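Local atomic coordinates of CG4930 (Drosophila melanogaster, PDB entry 3ISM), a protein that binds and inhibits the nuclease EndoG, and probably has ribonuclease inhibitor activity. Residues V30-D35 against T85-Q90; L91-R96 against K134-C139. The protein carries 1 engineered substitution. One frame throughout, in Å; residues are numbered along the deposited sequence.

Contact 1 (V30-D35 against T85-Q90); sequences VDPVKD and TEKASQ
Lys87 lays its extended aliphatic chain across the ring of Pro32, the two side chains meeting at about a right angle, with Lys87 CD 4.2 Å from Pro32 CD and equally far from Pro32 CG. With CG anti to its own carbonyl carbon (chi1 -77°) and every later torsion near 180°, the lysine reaches the turn that leads into helix 32-43. There its CE lies 3.5 Å from Val30 O, and its ammonium group is hydrogen-bonded to the carbonyl of Leu29, one residue earlier. Val33, on helix 32-43, presses CG2 against CB of Gln90, about one turn after Lys87 on helix 81-102, at 3.6 Å and again crosswise. The Gln90 amide is held by its own helix: NE2 donates to Glu86 OE2 (2.7 Å, 169°), meeting the anti side of the carboxylate. With an alanine in place of Lys87, the Leu29 carbonyl would probably lose this donor and a gap would open beside the Pro32 ring. The contact falls on the start of helix 32-43 and the residues just before it. Between the two segments the chemistry is mostly apolar, methyl and methylene groups packing at the protein surface, with Val30 O the one polar atom that the end of the lysine chain approaches.

Contact 2 (L91-R96 against K134-C139); sequences LLEEYR and KQLGPC
Arg96 passes alongside Leu136 to grip the carbonyl of Gly137, its chain running straight from CB to NE. CG stands anti to the backbone N (chi1 -175°), which sends the arm from helix 81-102 toward the loop, and this atom lies 4.5 Å from Cys139 SG. CD comes next, 3.7 Å from Leu136 CD2. NE then donates to Gly137 O at 2.7 Å, in the carbonyl plane. NH2 shares that acceptor, so two nitrogens grip one oxygen side-on; the oxygen lies in the guanidinium plane, whereas NH2 stands above the carbonyl plane. NH2 also makes a weak bond to Pro138 O and a salt bridge to Asp143. The Gln135 carbonyl oxygen sits over one guanidinium face, 3.4 Å above its centre and 3.7 Å from Arg96 NH1. Several partners thus fix the rotation of this buried charge, and the surrounding oxygens probably stabilise it. Beside the arm, Leu136 CD1 meets Leu92 CD2 at 4.1 Å, the leucines crossing at a slant. Farther out, Glu93 OE1 lies 3.7 Å from Lys134 CD, but the opposite charges do not touch, OE1 and Lys134 NZ being 4.7 Å apart. A Schellman motif with positive phi at Gln135 ends helix 124-132; in the irregular segment that follows, the carbonyl oxygens of Gln135, Gly137 and Pro138 surround a buried arginine, while that of Leu136 is bonded to Tyr107, in a helical bundle consistent with the Ku C-terminal-like family.

How the contacts relate
From the N terminus, the chain enters helix 32-43, then passes through helix 52-75 before helix 81-102 comes back to the start, where contact 1 closes the first loop. Contact 2 opens directly afterwards on the same helix and closes once helices 104-120 and 124-132 have been traversed, so the two loops follow in series and neither nests nor crosses. Helix 81-102 therefore joins the N-terminal helix to the segment 134-139. The contacts, with centres about 13 Å apart, touch through Val33 CG2, 3.5 Å from Leu91 N, and through Ser89 OG, 3.9 Å from Lys134 CE. All four segments belong to the region resembling the Ku C-terminal domain.

Contact 1 (V30-D35 against T85-Q90)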
# COMPACT_ATOMS: atom_id res chain seq x y z
N VAL C 30 -21.67 41.44 14.63
CA VAL C 30 -22.28 40.85 15.83
C VAL C 30 -21.50 39.61 16.29
O VAL C 30 -21.02 39.57 17.42
CB VAL C 30 -23.81 40.55 15.63
CG1 VAL C 30 -24.38 39.81 16.82
CG2 VAL C 30 -24.59 41.84 15.39
N ASP C 31 -21.38 38.61 15.41
CA ASP C 31 -20.50 37.45 15.65
C ASP C 31 -19.64 37.17 14.42
O ASP C 31 -19.91 36.21 13.68
CB ASP C 31 -21.31 36.21 16.05
CG ASP C 31 -20.45 35.11 16.70
OD1 ASP C 31 -19.20 35.16 16.64
OD2 ASP C 31 -21.05 34.18 17.28
N PRO C 32 -18.60 37.99 14.20
CA PRO C 32 -17.79 37.97 12.97
C PRO C 32 -17.14 36.63 12.69
O PRO C 32 -17.19 36.16 11.55
CB PRO C 32 -16.69 39.01 13.24
CG PRO C 32 -17.24 39.87 14.32
CD PRO C 32 -18.11 38.99 15.16
N VAL C 33 -16.54 36.04 13.72
CA VAL C 33 -15.82 34.78 13.58
C VAL C 33 -16.78 33.69 13.11
O VAL C 33 -16.45 32.93 12.21
CB VAL C 33 -15.13 34.36 14.89
CG1 VAL C 33 -14.32 33.07 14.70
CG2 VAL C 33 -14.24 35.47 15.41
N LYS C 34 -17.98 33.63 13.71
CA LYS C 34 -19.00 32.64 13.31
C LYS C 34 -19.47 32.80 11.85
O LYS C 34 -19.52 31.83 11.10
CB LYS C 34 -20.18 32.64 14.29
CG LYS C 34 -21.48 32.04 13.75
CD LYS C 34 -22.64 32.26 14.72
CE LYS C 34 -23.98 32.00 14.04
NZ LYS C 34 -25.08 31.80 15.03
N ASP C 35 -19.81 34.03 11.46
CA ASP C 35 -20.14 34.33 10.05
C ASP C 35 -19.01 33.91 9.11
O ASP C 35 -19.26 33.33 8.05
CB ASP C 35 -20.42 35.83 9.86
CG ASP C 35 -21.70 36.29 10.56
OD1 ASP C 35 -22.51 35.43 10.98
OD2 ASP C 35 -21.89 37.51 10.66
N THR C 85 -11.96 45.31 19.53
CA THR C 85 -10.58 44.84 19.39
C THR C 85 -10.52 43.33 19.60
O THR C 85 -9.83 42.63 18.87
CB THR C 85 -9.63 45.58 20.36
OG1 THR C 85 -9.65 46.98 20.05
CG2 THR C 85 -8.21 45.10 20.22
N GLU C 86 -11.27 42.83 20.58
CA GLU C 86 -11.35 41.39 20.82
C GLU C 86 -11.94 40.65 19.62
O GLU C 86 -11.42 39.61 19.20
CB GLU C 86 -12.15 41.09 22.10
CG GLU C 86 -12.25 39.61 22.44
CD GLU C 86 -10.90 38.90 22.48
OE1 GLU C 86 -9.85 39.58 22.58
OE2 GLU C 86 -10.88 37.65 22.45
N LYS C 87 -13.01 41.19 19.05
CA LYS C 87 -13.61 40.62 17.84
C LYS C 87 -12.60 40.56 16.67
O LYS C 87 -12.49 39.55 15.98
CB LYS C 87 -14.86 41.42 17.44
CG LYS C 87 -16.07 41.10 18.28
CD LYS C 87 -17.25 41.99 17.92
CE LYS C 87 -18.49 41.59 18.72
NZ LYS C 87 -19.57 42.59 18.55
N ALA C 88 -11.84 41.64 16.48
CA ALA C 88 -10.84 41.70 15.43
C ALA C 88 -9.72 40.69 15.62
O ALA C 88 -9.31 40.03 14.68
CB ALA C 88 -10.27 43.10 15.32
N SER C 89 -9.26 40.56 16.86
CA SER C 89 -8.22 39.61 17.24
C SER C 89 -8.62 38.16 16.91
O SER C 89 -7.89 37.42 16.23
CB SER C 89 -7.92 39.79 18.73
OG SER C 89 -6.99 38.84 19.21
N GLN C 90 -9.81 37.77 17.36
CA GLN C 90 -10.34 36.43 17.10
C GLN C 90 -10.55 36.13 15.62
O GLN C 90 -10.20 35.06 15.15
CB GLN C 90 -11.65 36.22 17.86
CG GLN C 90 -11.49 36.17 19.37
CD GLN C 90 -12.79 35.83 20.08
OE1 GLN C 90 -13.63 35.10 19.54
NE2 GLN C 90 -12.95 36.33 21.31

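Contact 2 (L91-R96 against K134-C139)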
# COMPACT_ATOMS: atom_id res chain seq x y z
N LEU C 91 -11.14 37.07 14.89
CA LEU C 91 -11.32 36.92 13.43
C LEU C 91 -9.96 36.88 12.72
O LEU C 91 -9.75 36.03 11.85
CB LEU C 91 -12.21 38.03 12.83
CG LEU C 91 -12.48 37.99 11.31
CD1 LEU C 91 -13.05 36.66 10.88
CD2 LEU C 91 -13.41 39.11 10.86
N LEU C 92 -9.03 37.75 13.12
CA LEU C 92 -7.70 37.76 12.50
C LEU C 92 -6.99 36.42 12.65
O LEU C 92 -6.44 35.90 11.69
CB LEU C 92 -6.84 38.89 13.07
CG LEU C 92 -5.46 39.15 12.45
CD1 LEU C 92 -5.60 39.44 10.98
CD2 LEU C 92 -4.80 40.34 13.15
N GLU C 93 -7.02 35.88 13.86
CA GLU C 93 -6.43 34.58 14.15
C GLU C 93 -7.04 33.44 13.31
O GLU C 93 -6.32 32.67 12.69
CB GLU C 93 -6.60 34.27 15.64
CG GLU C 93 -5.78 33.11 16.09
CD GLU C 93 -5.26 33.28 17.52
OE1 GLU C 93 -5.88 34.03 18.33
OE2 GLU C 93 -4.21 32.67 17.81
N GLU C 94 -8.37 33.34 13.30
CA GLU C 94 -9.06 32.35 12.47
C GLU C 94 -8.75 32.54 10.99
O GLU C 94 -8.41 31.58 10.28
CB GLU C 94 -10.57 32.42 12.71
CG GLU C 94 -11.38 31.34 11.99
CD GLU C 94 -11.23 29.96 12.61
OE1 GLU C 94 -10.97 29.86 13.82
OE2 GLU C 94 -11.40 28.96 11.88
N TYR C 95 -8.86 33.78 10.52
CA TYR C 95 -8.59 34.06 9.11
C TYR C 95 -7.14 33.69 8.72
O TYR C 95 -6.94 32.99 7.71
CB TYR C 95 -8.97 35.49 8.72
CG TYR C 95 -8.30 35.98 7.46
CD1 TYR C 95 -8.33 35.23 6.29
CD2 TYR C 95 -7.61 37.19 7.44
CE1 TYR C 95 -7.69 35.66 5.14
CE2 TYR C 95 -6.99 37.63 6.29
CZ TYR C 95 -7.03 36.86 5.15
OH TYR C 95 -6.42 37.29 4.00
N ARG C 96 -6.16 34.13 9.51
CA ARG C 96 -4.75 33.78 9.27
C ARG C 96 -4.49 32.26 9.18
O ARG C 96 -3.70 31.80 8.35
CB ARG C 96 -3.86 34.36 10.38
CG ARG C 96 -2.37 34.14 10.14
CD ARG C 96 -1.53 34.78 11.24
NE ARG C 96 -0.12 34.85 10.85
CZ ARG C 96 0.73 33.83 10.95
NH1 ARG C 96 0.32 32.65 11.43
NH2 ARG C 96 1.99 33.98 10.59
N LYS C 134 0.88 36.98 19.59
CA LYS C 134 0.17 35.86 18.98
C LYS C 134 0.77 35.47 17.62
O LYS C 134 0.24 34.60 16.93
CB LYS C 134 -1.32 36.15 18.85
CG LYS C 134 -2.08 36.17 20.18
CD LYS C 134 -3.57 36.48 19.96
CE LYS C 134 -4.25 36.94 21.24
NZ LYS C 134 -4.27 35.88 22.29
N GLN C 135 1.88 36.14 17.26
CA GLN C 135 2.59 35.91 15.99
C GLN C 135 1.65 35.94 14.78
O GLN C 135 1.60 34.99 13.99
CB GLN C 135 3.42 34.62 16.05
CG GLN C 135 4.40 34.59 17.23
CD GLN C 135 5.27 33.35 17.27
OE1 GLN C 135 5.88 32.97 16.26
NE2 GLN C 135 5.35 32.71 18.44
N LEU C 136 0.91 37.04 14.63
CA LEU C 136 -0.08 37.15 13.55
C LEU C 136 0.40 37.95 12.34
O LEU C 136 -0.41 38.45 11.56
CB LEU C 136 -1.44 37.65 14.05
CG LEU C 136 -2.06 36.81 15.19
CD1 LEU C 136 -3.32 37.46 15.74
CD2 LEU C 136 -2.32 35.34 14.79
N GLY C 137 1.71 38.04 12.18
CA GLY C 137 2.30 38.68 11.01
C GLY C 137 2.33 37.70 9.85
O GLY C 137 1.57 36.74 9.83
N PRO C 138 3.22 37.95 8.86
CA PRO C 138 3.24 37.11 7.67
C PRO C 138 3.35 35.61 7.94
O PRO C 138 4.03 35.17 8.89
CB PRO C 138 4.48 37.61 6.91
CG PRO C 138 4.61 39.04 7.34
CD PRO C 138 4.24 39.01 8.80
N CYS C 139 2.65 34.83 7.13
CA CYS C 139 2.77 33.40 7.13
C CYS C 139 4.18 33.05 6.63
O CYS C 139 4.72 33.75 5.77
CB CYS C 139 1.72 32.77 6.20
SG CYS C 139 0.02 33.44 6.43